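Local coordinates for aminopeptidase YwaD (Bacillus subtilis, PDB 6HC6), which removes N-terminal amino acids, notably arginine, lysine and leucine, from peptides as a secreted two-zinc exopeptidase of the M28 family, at residues D96-T101 with S117-E122; K138-D143 with K163-A168; D283-F288 with L313-V318. All blocks are in the same frame, centred on the assembly; numbering follows the deposited sequence.

Contact 1 of 3, residues D96-T101 with S117-E122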
loop_
_atom_site.group_PDB
_atom_site.type_symbol
_atom_site.label_atom_id
_atom_site.label_comp_id
_atom_site.label_asym_id
_atom_site.label_seq_id
_atom_site.Cartn_x
_atom_site.Cartn_y
_atom_site.Cartn_z
ATOM N N ASP A 96 5.085 -7.907 14.212
ATOM C CA ASP A 96 4.517 -7.248 15.374
ATOM C C ASP A 96 4.232 -5.785 15.061
ATOM O O ASP A 96 4.915 -5.148 14.253
ATOM C CB ASP A 96 5.462 -7.340 16.571
ATOM C CG ASP A 96 5.731 -8.772 17.008
ATOM O OD1 ASP A 96 4.917 -9.669 16.699
ATOM O OD2 ASP A 96 6.758 -8.992 17.688
ATOM N N ARG A 97 3.193 -5.266 15.696
ATOM C CA ARG A 97 2.772 -3.888 15.519
ATOM C C ARG A 97 3.208 -3.105 16.748
ATOM O O ARG A 97 2.944 -3.525 17.877
ATOM C CB ARG A 97 1.256 -3.810 15.334
ATOM C CG ARG A 97 0.713 -2.388 15.241
ATOM C CD ARG A 97 -0.753 -2.393 14.818
ATOM N NE ARG A 97 -1.491 -3.529 15.374
ATOM C CZ ARG A 97 -2.304 -3.461 16.427
ATOM N NH1 ARG A 97 -2.490 -2.308 17.058
ATOM N NH2 ARG A 97 -2.932 -4.551 16.850
ATOM N N LEU A 98 3.887 -1.987 16.529
ATOM C CA LEU A 98 4.415 -1.177 17.617
ATOM C C LEU A 98 3.580 0.081 17.784
ATOM O O LEU A 98 3.254 0.755 16.798
ATOM C CB LEU A 98 5.864 -0.780 17.354
ATOM C CG LEU A 98 6.941 -1.847 17.461
ATOM C CD1 LEU A 98 8.169 -1.306 16.787
ATOM C CD2 LEU A 98 7.226 -2.162 18.910
ATOM N N GLU A 99 3.252 0.404 19.033
ATOM C CA GLU A 99 2.509 1.614 19.338
ATOM C C GLU A 99 3.026 2.189 20.642
ATOM O O GLU A 99 3.520 1.460 21.508
ATOM C CB GLU A 99 1.003 1.351 19.438
ATOM C CG GLU A 99 0.275 1.539 18.105
ATOM C CD GLU A 99 -0.994 0.719 18.004
ATOM O OE1 GLU A 99 -1.151 -0.002 16.995
ATOM O OE2 GLU A 99 -1.833 0.796 18.928
ATOM N N GLY A 100 2.898 3.501 20.791
ATOM C CA GLY A 100 3.216 4.088 22.076
ATOM C C GLY A 100 3.339 5.595 22.000
ATOM O O GLY A 100 2.753 6.242 21.132
ATOM N N THR A 101 4.117 6.135 22.939
ATOM C CA THR A 101 4.103 7.556 23.233
ATOM C C THR A 101 5.520 8.066 23.457
ATOM O O THR A 101 6.458 7.306 23.710
ATOM C CB THR A 101 3.268 7.871 24.482
ATOM O OG1 THR A 101 3.799 7.144 25.594
ATOM C CG2 THR A 101 1.810 7.482 24.269
ATOM N N SER A 117 11.141 -2.436 14.336
ATOM C CA SER A 117 12.039 -1.879 15.340
ATOM C C SER A 117 11.645 -2.406 16.717
ATOM O O SER A 117 10.671 -3.142 16.870
ATOM C CB SER A 117 12.045 -0.348 15.292
ATOM O OG SER A 117 10.786 0.204 15.632
ATOM N N ALA A 118 12.436 -2.026 17.749
ATOM C CA ALA A 118 12.263 -2.624 19.062
ATOM C C ALA A 118 11.290 -1.821 19.924
ATOM O O ALA A 118 11.213 -0.593 19.812
ATOM C CB ALA A 118 13.610 -2.722 19.776
ATOM N N PRO A 119 10.542 -2.501 20.785
ATOM C CA PRO A 119 9.729 -1.816 21.789
ATOM C C PRO A 119 10.616 -1.401 22.954
ATOM O O PRO A 119 11.826 -1.603 22.936
ATOM C CB PRO A 119 8.723 -2.888 22.214
ATOM C CG PRO A 119 9.494 -4.167 22.079
ATOM C CD PRO A 119 10.388 -3.967 20.859
ATOM N N THR A 120 9.989 -0.830 23.976
ATOM C CA THR A 120 10.665 -0.482 25.217
ATOM C C THR A 120 10.136 -1.346 26.351
ATOM O O THR A 120 9.151 -2.073 26.211
ATOM C CB THR A 120 10.462 0.996 25.576
ATOM O OG1 THR A 120 9.081 1.227 25.888
ATOM C CG2 THR A 120 10.899 1.912 24.436
ATOM N N GLU A 121 10.800 -1.248 27.495
ATOM C CA GLU A 121 10.210 -1.793 28.698
ATOM C C GLU A 121 9.004 -0.947 29.087
ATOM O O GLU A 121 8.876 0.212 28.683
ATOM C CB GLU A 121 11.242 -1.843 29.817
ATOM C CG GLU A 121 12.558 -2.456 29.379
ATOM C CD GLU A 121 13.092 -3.455 30.376
ATOM O OE1 GLU A 121 12.812 -4.663 30.210
ATOM O OE2 GLU A 121 13.793 -3.031 31.321
ATOM N N GLU A 122 8.099 -1.555 29.864
ATOM C CA GLU A 122 6.812 -0.925 30.148
ATOM C C GLU A 122 6.978 0.418 30.845
ATOM O O GLU A 122 6.180 1.336 30.620
ATOM C CB GLU A 122 5.945 -1.862 30.994
ATOM C CG GLU A 122 5.930 -3.310 30.503
ATOM C CD GLU A 122 4.534 -3.916 30.490
ATOM O OE1 GLU A 122 4.258 -4.767 29.611
ATOM O OE2 GLU A 122 3.714 -3.546 31.360
#
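L98 carries this contact alone from its strand, and its two methyls divide the work. CD1 points at S117, where it sits 3.1 Å from S117 O and 3.2 Å from S117 OG, a close approach of the methyl to both the carbonyl oxygen and the hydroxyl of one residue. CD2 turns along the loop to the proline, 3.7 Å from P119 CB, so that the leucine crosses the P119 ring at about a right angle and meets it in a purely apolar contact. The leucine takes up this pose with CG beside its backbone N and anti to its carbonyl carbon (chi1 -72°), which drops the isobutyl group onto the loop.

One step out, S117 OG is not left to the methyl: it hydrogen-bonds to A114 O, and V198 N adds a weak bond. The loop is tied down further along by backbone bonds of A118 with I196 and of T120 with L219, and T120 OG1 also bonds to L219 N. L219 lies on strand 214-222, the same strand that pairs with R97, E99 and T101 by backbone bonds; its A221 touches both L98 and P119. On the other side of the strand R97 NH1 reaches E99 OE1 at 2.7 Å, the carboxylate oxygen lying near the guanidinium plane, while R97 NE bonds to Q225 OE1. Residues of the loop S117-P119 thus cover one leucine near the start of strand 97-104, in the mixed sheet that this strand shares with the strands of the PA domain.

Contact 2 of 3, residues K138-D143 with K163-A168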
loop_
_atom_site.group_PDB
_atom_site.type_symbol
_atom_site.label_atom_id
_atom_site.label_comp_id
_atom_site.label_asym_id
_atom_site.label_seq_id
_atom_site.Cartn_x
_atom_site.Cartn_y
_atom_site.Cartn_z
ATOM N N LYS A 138 29.240 10.332 9.830
ATOM C CA LYS A 138 30.030 11.428 10.387
ATOM C C LYS A 138 29.272 12.209 11.452
ATOM O O LYS A 138 29.901 12.897 12.265
ATOM C CB LYS A 138 30.468 12.386 9.272
ATOM C CG LYS A 138 29.327 13.270 8.770
ATOM C CD LYS A 138 29.588 13.887 7.401
ATOM C CE LYS A 138 28.333 14.599 6.900
ATOM N NZ LYS A 138 27.718 15.468 7.963
ATOM N N ASP A 139 27.941 12.120 11.475
ATOM C CA ASP A 139 27.131 12.894 12.411
ATOM C C ASP A 139 27.067 12.286 13.805
ATOM O O ASP A 139 26.477 12.900 14.707
ATOM C CB ASP A 139 25.711 13.043 11.865
ATOM C CG ASP A 139 25.661 13.857 10.585
ATOM O OD1 ASP A 139 26.505 14.758 10.406
ATOM O OD2 ASP A 139 24.767 13.608 9.762
ATOM N N PHE A 140 27.645 11.108 14.009
ATOM C CA PHE A 140 27.575 10.414 15.293
ATOM C C PHE A 140 28.960 10.428 15.924
ATOM O O PHE A 140 29.844 9.678 15.503
ATOM C CB PHE A 140 27.060 8.993 15.118
ATOM C CG PHE A 140 25.627 8.923 14.683
ATOM C CD1 PHE A 140 24.604 9.070 15.602
ATOM C CD2 PHE A 140 25.300 8.735 13.353
ATOM C CE1 PHE A 140 23.283 9.017 15.205
ATOM C CE2 PHE A 140 23.978 8.686 12.951
ATOM C CZ PHE A 140 22.969 8.826 13.881
ATOM N N THR A 141 29.148 11.293 16.922
ATOM C CA THR A 141 30.376 11.313 17.703
ATOM C C THR A 141 30.303 10.273 18.819
ATOM O O THR A 141 29.286 9.600 19.015
ATOM C CB THR A 141 30.619 12.700 18.299
ATOM O OG1 THR A 141 29.748 12.882 19.419
ATOM C CG2 THR A 141 30.351 13.792 17.271
ATOM N N ALA A 142 31.394 10.155 19.582
ATOM C CA ALA A 142 31.385 9.282 20.752
ATOM C C ALA A 142 30.263 9.651 21.714
ATOM O O ALA A 142 29.769 8.794 22.455
ATOM C CB ALA A 142 32.740 9.340 21.464
ATOM N N ASP A 143 29.834 10.914 21.701
ATOM C CA ASP A 143 28.757 11.383 22.570
ATOM C C ASP A 143 27.411 10.737 22.258
ATOM O O ASP A 143 26.468 10.894 23.047
ATOM C CB ASP A 143 28.649 12.906 22.460
ATOM C CG ASP A 143 27.741 13.505 23.514
ATOM O OD1 ASP A 143 28.116 13.483 24.707
ATOM O OD2 ASP A 143 26.654 14.003 23.148
ATOM N N LYS A 163 20.221 2.640 11.139
ATOM C CA LYS A 163 21.376 1.755 11.212
ATOM C C LYS A 163 22.623 2.514 11.656
ATOM O O LYS A 163 23.412 2.007 12.463
ATOM C CB LYS A 163 21.585 1.085 9.853
ATOM C CG LYS A 163 22.891 0.359 9.692
ATOM C CD LYS A 163 23.077 -0.100 8.244
ATOM C CE LYS A 163 23.043 1.076 7.276
ATOM N NZ LYS A 163 23.951 0.860 6.117
ATOM N N ASN A 164 22.819 3.733 11.146
ATOM C CA ASN A 164 23.961 4.530 11.590
ATOM C C ASN A 164 23.854 4.854 13.074
ATOM O O ASN A 164 24.849 4.792 13.807
ATOM C CB ASN A 164 24.063 5.823 10.782
ATOM C CG ASN A 164 24.502 5.584 9.356
ATOM O OD1 ASN A 164 25.032 4.522 9.027
ATOM N ND2 ASN A 164 24.294 6.581 8.501
ATOM N N ALA A 165 22.653 5.194 13.538
ATOM C CA ALA A 165 22.485 5.498 14.954
ATOM C C ALA A 165 22.756 4.270 15.816
ATOM O O ALA A 165 23.424 4.364 16.851
ATOM C CB ALA A 165 21.078 6.048 15.208
ATOM N N GLU A 166 22.247 3.104 15.409
ATOM C CA GLU A 166 22.422 1.915 16.236
ATOM C C GLU A 166 23.887 1.500 16.296
ATOM O O GLU A 166 24.395 1.153 17.369
ATOM C CB GLU A 166 21.551 0.767 15.714
ATOM C CG GLU A 166 21.856 -0.571 16.379
ATOM C CD GLU A 166 20.754 -1.600 16.193
ATOM O OE1 GLU A 166 20.508 -2.375 17.141
ATOM O OE2 GLU A 166 20.140 -1.643 15.104
ATOM N N ALA A 167 24.584 1.552 15.157
ATOM C CA ALA A 167 26.009 1.238 15.152
ATOM C C ALA A 167 26.794 2.225 16.002
ATOM O O ALA A 167 27.859 1.885 16.527
ATOM C CB ALA A 167 26.544 1.226 13.720
ATOM N N ALA A 168 26.281 3.446 16.160
ATOM C CA ALA A 168 26.904 4.446 17.015
ATOM C C ALA A 168 26.537 4.279 18.482
ATOM O O ALA A 168 26.940 5.112 19.304
ATOM C CB ALA A 168 26.514 5.851 16.550
HETATM O O HOH W 1 29.270 6.699 19.037
#
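A water bridges the chain turn and the helix end, donating to A168 O at 2.8 Å and to T141 O at 2.9 Å, so that two main-chain carbonyls from opposite segments share it. Beside it the F140 ring does the packing. Its CG stands beside the backbone N (chi1 -67°), which swings the ring across the helix. A165 CA lies over one face of that ring, 3.9 Å from the centroid and 27° off the normal, a CH-pi contact, while A165 CB presses on F140 CZ at 3.6 Å. At the near end of the side chain, F140 CB meets A168 CB at 3.5 Å. Farther out, F140 CE2 rests on N164 CB at 3.6 Å; the amide of N164 is turned 70° from the ring plane, and N164 ND2 bonds to G135 O, which ties the helix to the loop preceding residue 138.

A149 and I151 on strand 148-152, together with Y130, also touch the F140 side chain. Y130 OH bonds to T141 N and D139 O, steadying the backbone that presents it, and T141 OG1 accepts from D143 N in an ST turn. The result is an aromatic residue of a connecting loop wedged between helix 158-167 and the β-strands of the PA domain.

Contact 3 of 3, residues D283-F288 with L313-V318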
loop_
_atom_site.group_PDB
_atom_site.type_symbol
_atom_site.label_atom_id
_atom_site.label_comp_id
_atom_site.label_asym_id
_atom_site.label_seq_id
_atom_site.Cartn_x
_atom_site.Cartn_y
_atom_site.Cartn_z
ATOM N N ASP A 283 -12.904 -18.494 -21.207
ATOM C CA ASP A 283 -12.112 -19.698 -20.997
ATOM C C ASP A 283 -10.935 -19.464 -20.060
ATOM O O ASP A 283 -10.204 -20.414 -19.747
ATOM C CB ASP A 283 -11.608 -20.248 -22.334
ATOM C CG ASP A 283 -12.741 -20.786 -23.209
ATOM O OD1 ASP A 283 -13.771 -21.238 -22.662
ATOM O OD2 ASP A 283 -12.590 -20.769 -24.446
ATOM N N LYS A 284 -10.728 -18.230 -19.619
ATOM C CA LYS A 284 -9.731 -17.943 -18.601
ATOM C C LYS A 284 -10.298 -18.189 -17.210
ATOM O O LYS A 284 -11.504 -18.061 -16.972
ATOM C CB LYS A 284 -9.248 -16.495 -18.693
ATOM C CG LYS A 284 -8.980 -16.017 -20.097
ATOM C CD LYS A 284 -7.675 -16.583 -20.637
ATOM C CE LYS A 284 -7.324 -15.948 -21.978
ATOM N NZ LYS A 284 -6.099 -16.535 -22.572
ATOM N N GLU A 285 -9.412 -18.531 -16.285
ATOM C CA GLU A 285 -9.730 -18.512 -14.865
ATOM C C GLU A 285 -9.407 -17.122 -14.336
ATOM O O GLU A 285 -8.256 -16.681 -14.408
ATOM C CB GLU A 285 -8.936 -19.575 -14.108
ATOM C CG GLU A 285 -9.202 -19.556 -12.606
ATOM C CD GLU A 285 -8.456 -20.641 -11.854
ATOM O OE1 GLU A 285 -8.210 -20.476 -10.636
ATOM O OE2 GLU A 285 -8.117 -21.661 -12.483
ATOM N N ILE A 286 -10.413 -16.413 -13.837
ATOM C CA ILE A 286 -10.213 -15.044 -13.376
ATOM C C ILE A 286 -10.247 -15.035 -11.855
ATOM O O ILE A 286 -11.235 -15.450 -11.238
ATOM C CB ILE A 286 -11.256 -14.083 -13.957
ATOM C CG1 ILE A 286 -11.332 -14.253 -15.472
ATOM C CG2 ILE A 286 -10.871 -12.660 -13.604
ATOM C CD1 ILE A 286 -12.468 -13.472 -16.108
ATOM N N ARG A 287 -9.164 -14.568 -11.251
ATOM C CA ARG A 287 -9.055 -14.485 -9.802
ATOM C C ARG A 287 -9.104 -13.017 -9.408
ATOM O O ARG A 287 -8.209 -12.238 -9.760
ATOM C CB ARG A 287 -7.770 -15.149 -9.323
ATOM C CG ARG A 287 -7.661 -16.583 -9.794
ATOM C CD ARG A 287 -6.514 -17.296 -9.123
ATOM N NE ARG A 287 -6.439 -18.686 -9.569
ATOM C CZ ARG A 287 -5.448 -19.518 -9.267
ATOM N NH1 ARG A 287 -4.436 -19.102 -8.514
ATOM N NH2 ARG A 287 -5.467 -20.764 -9.716
ATOM N N PHE A 288 -10.157 -12.636 -8.693
ATOM C CA PHE A 288 -10.251 -11.294 -8.131
ATOM C C PHE A 288 -9.710 -11.345 -6.714
ATOM O O PHE A 288 -10.178 -12.141 -5.892
ATOM C CB PHE A 288 -11.688 -10.788 -8.139
ATOM C CG PHE A 288 -12.302 -10.742 -9.498
ATOM C CD1 PHE A 288 -12.962 -11.850 -10.012
ATOM C CD2 PHE A 288 -12.193 -9.604 -10.283
ATOM C CE1 PHE A 288 -13.534 -11.819 -11.276
ATOM C CE2 PHE A 288 -12.759 -9.574 -11.558
ATOM C CZ PHE A 288 -13.432 -10.681 -12.046
ATOM N N LEU A 313 1.821 -21.085 -11.765
ATOM C CA LEU A 313 2.707 -20.073 -12.329
ATOM C C LEU A 313 2.811 -20.220 -13.840
ATOM O O LEU A 313 2.769 -19.226 -14.572
ATOM C CB LEU A 313 4.094 -20.158 -11.683
ATOM C CG LEU A 313 4.162 -19.750 -10.209
ATOM C CD1 LEU A 313 5.558 -19.992 -9.652
ATOM C CD2 LEU A 313 3.763 -18.285 -10.050
ATOM N N LYS A 314 2.955 -21.455 -14.327
ATOM C CA LYS A 314 3.012 -21.663 -15.771
ATOM C C LYS A 314 1.724 -21.215 -16.450
ATOM O O LYS A 314 1.759 -20.697 -17.571
ATOM C CB LYS A 314 3.303 -23.127 -16.085
ATOM C CG LYS A 314 4.628 -23.612 -15.528
ATOM C CD LYS A 314 5.738 -22.601 -15.782
ATOM C CE LYS A 314 6.926 -22.841 -14.861
ATOM N NZ LYS A 314 6.621 -22.487 -13.445
ATOM N N ARG A 315 0.574 -21.400 -15.787
ATOM C CA ARG A 315 -0.703 -20.981 -16.358
ATOM C C ARG A 315 -0.967 -19.492 -16.189
ATOM O O ARG A 315 -1.925 -18.986 -16.781
ATOM C CB ARG A 315 -1.890 -21.729 -15.724
ATOM C CG ARG A 315 -1.832 -23.222 -15.694
ATOM C CD ARG A 315 -3.229 -23.773 -15.401
ATOM N NE ARG A 315 -3.581 -23.858 -13.980
ATOM C CZ ARG A 315 -4.690 -23.350 -13.440
ATOM N NH1 ARG A 315 -5.555 -22.681 -14.182
ATOM N NH2 ARG A 315 -4.932 -23.499 -12.143
ATOM N N SER A 316 -0.169 -18.787 -15.388
ATOM C CA SER A 316 -0.483 -17.408 -15.037
ATOM C C SER A 316 -0.183 -16.481 -16.202
ATOM O O SER A 316 0.941 -16.455 -16.711
ATOM C CB SER A 316 0.317 -16.979 -13.816
ATOM O OG SER A 316 -0.101 -17.683 -12.661
ATOM N N GLU A 317 -1.182 -15.701 -16.613
ATOM C CA GLU A 317 -1.068 -14.904 -17.824
ATOM C C GLU A 317 -0.828 -13.431 -17.548
ATOM O O GLU A 317 0.124 -12.850 -18.080
ATOM C CB GLU A 317 -2.329 -15.065 -18.681
ATOM C CG GLU A 317 -2.289 -14.288 -19.983
ATOM C CD GLU A 317 -3.532 -14.519 -20.812
ATOM O OE1 GLU A 317 -3.863 -15.691 -21.049
ATOM O OE2 GLU A 317 -4.190 -13.530 -21.196
ATOM N N VAL A 318 -1.666 -12.808 -16.728
ATOM C CA VAL A 318 -1.634 -11.359 -16.604
ATOM C C VAL A 318 -2.248 -10.981 -15.260
ATOM O O VAL A 318 -3.160 -11.653 -14.770
ATOM C CB VAL A 318 -2.368 -10.715 -17.809
ATOM C CG1 VAL A 318 -3.793 -11.235 -17.922
ATOM C CG2 VAL A 318 -2.405 -9.266 -17.690
HETATM O O HOH W 2 -5.483 -13.429 -23.352
#
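K284 and E317 meet at the foot of a β-alpha-β crossover in the M28 peptidase sheet, where strand 285-291 runs parallel to strand 316-322 with strand 244-250 between them. The lysine leaves CB with CG beside its backbone N and bends at chi2 (-76°), which carries the rest of the chain across to the glutamate at about a right angle. CD comes within 3.9 Å of E317 OE1 and CE lies closer still; NZ then completes a salt bridge of 2.8 Å to E317 OE1, entering on its syn lone pair. A water donates to E317 OE2 and is weakly held by K284 NZ, which also has a long, weak ion pair with D243.

A second network stands apart from this pair. Both R287 NE, at 2.7 Å, and R287 NH2 grip E285 OE1 from one face of the carboxylate, and K235 NZ binds E285 OE2. R315 NH1 also donates to E285 OE2 at 3.2 Å in a nearly straight bond (169°), and to P242 O. Held by one carboxylate, the two guanidinium groups are turned 71° apart, and R287 NH2 comes to 3.7 Å from R315 NH2.

Overall arrangement
Contacts 1 and 2 belong to the part of the chain built round the PA-domain sheet: contact 1 joins a strand of it to a loop, contact 2 a loop to helix 158-167. Their centres are 22 Å apart, yet their nearest atoms stay about 7 Å apart without touching. Contact 3 belongs to the peptidase domain, on the other side of the chain's centre, with its centre 41 Å from that of contact 1 and 50 Å from that of contact 2. None of the three lies at the zinc site. Contact 3 sits at the starts of strands 285-291 and 316-322, whereas the zinc ligands E295 and D323 follow their far ends, so contact 3 lies at the end of these strands away from the metal ligands.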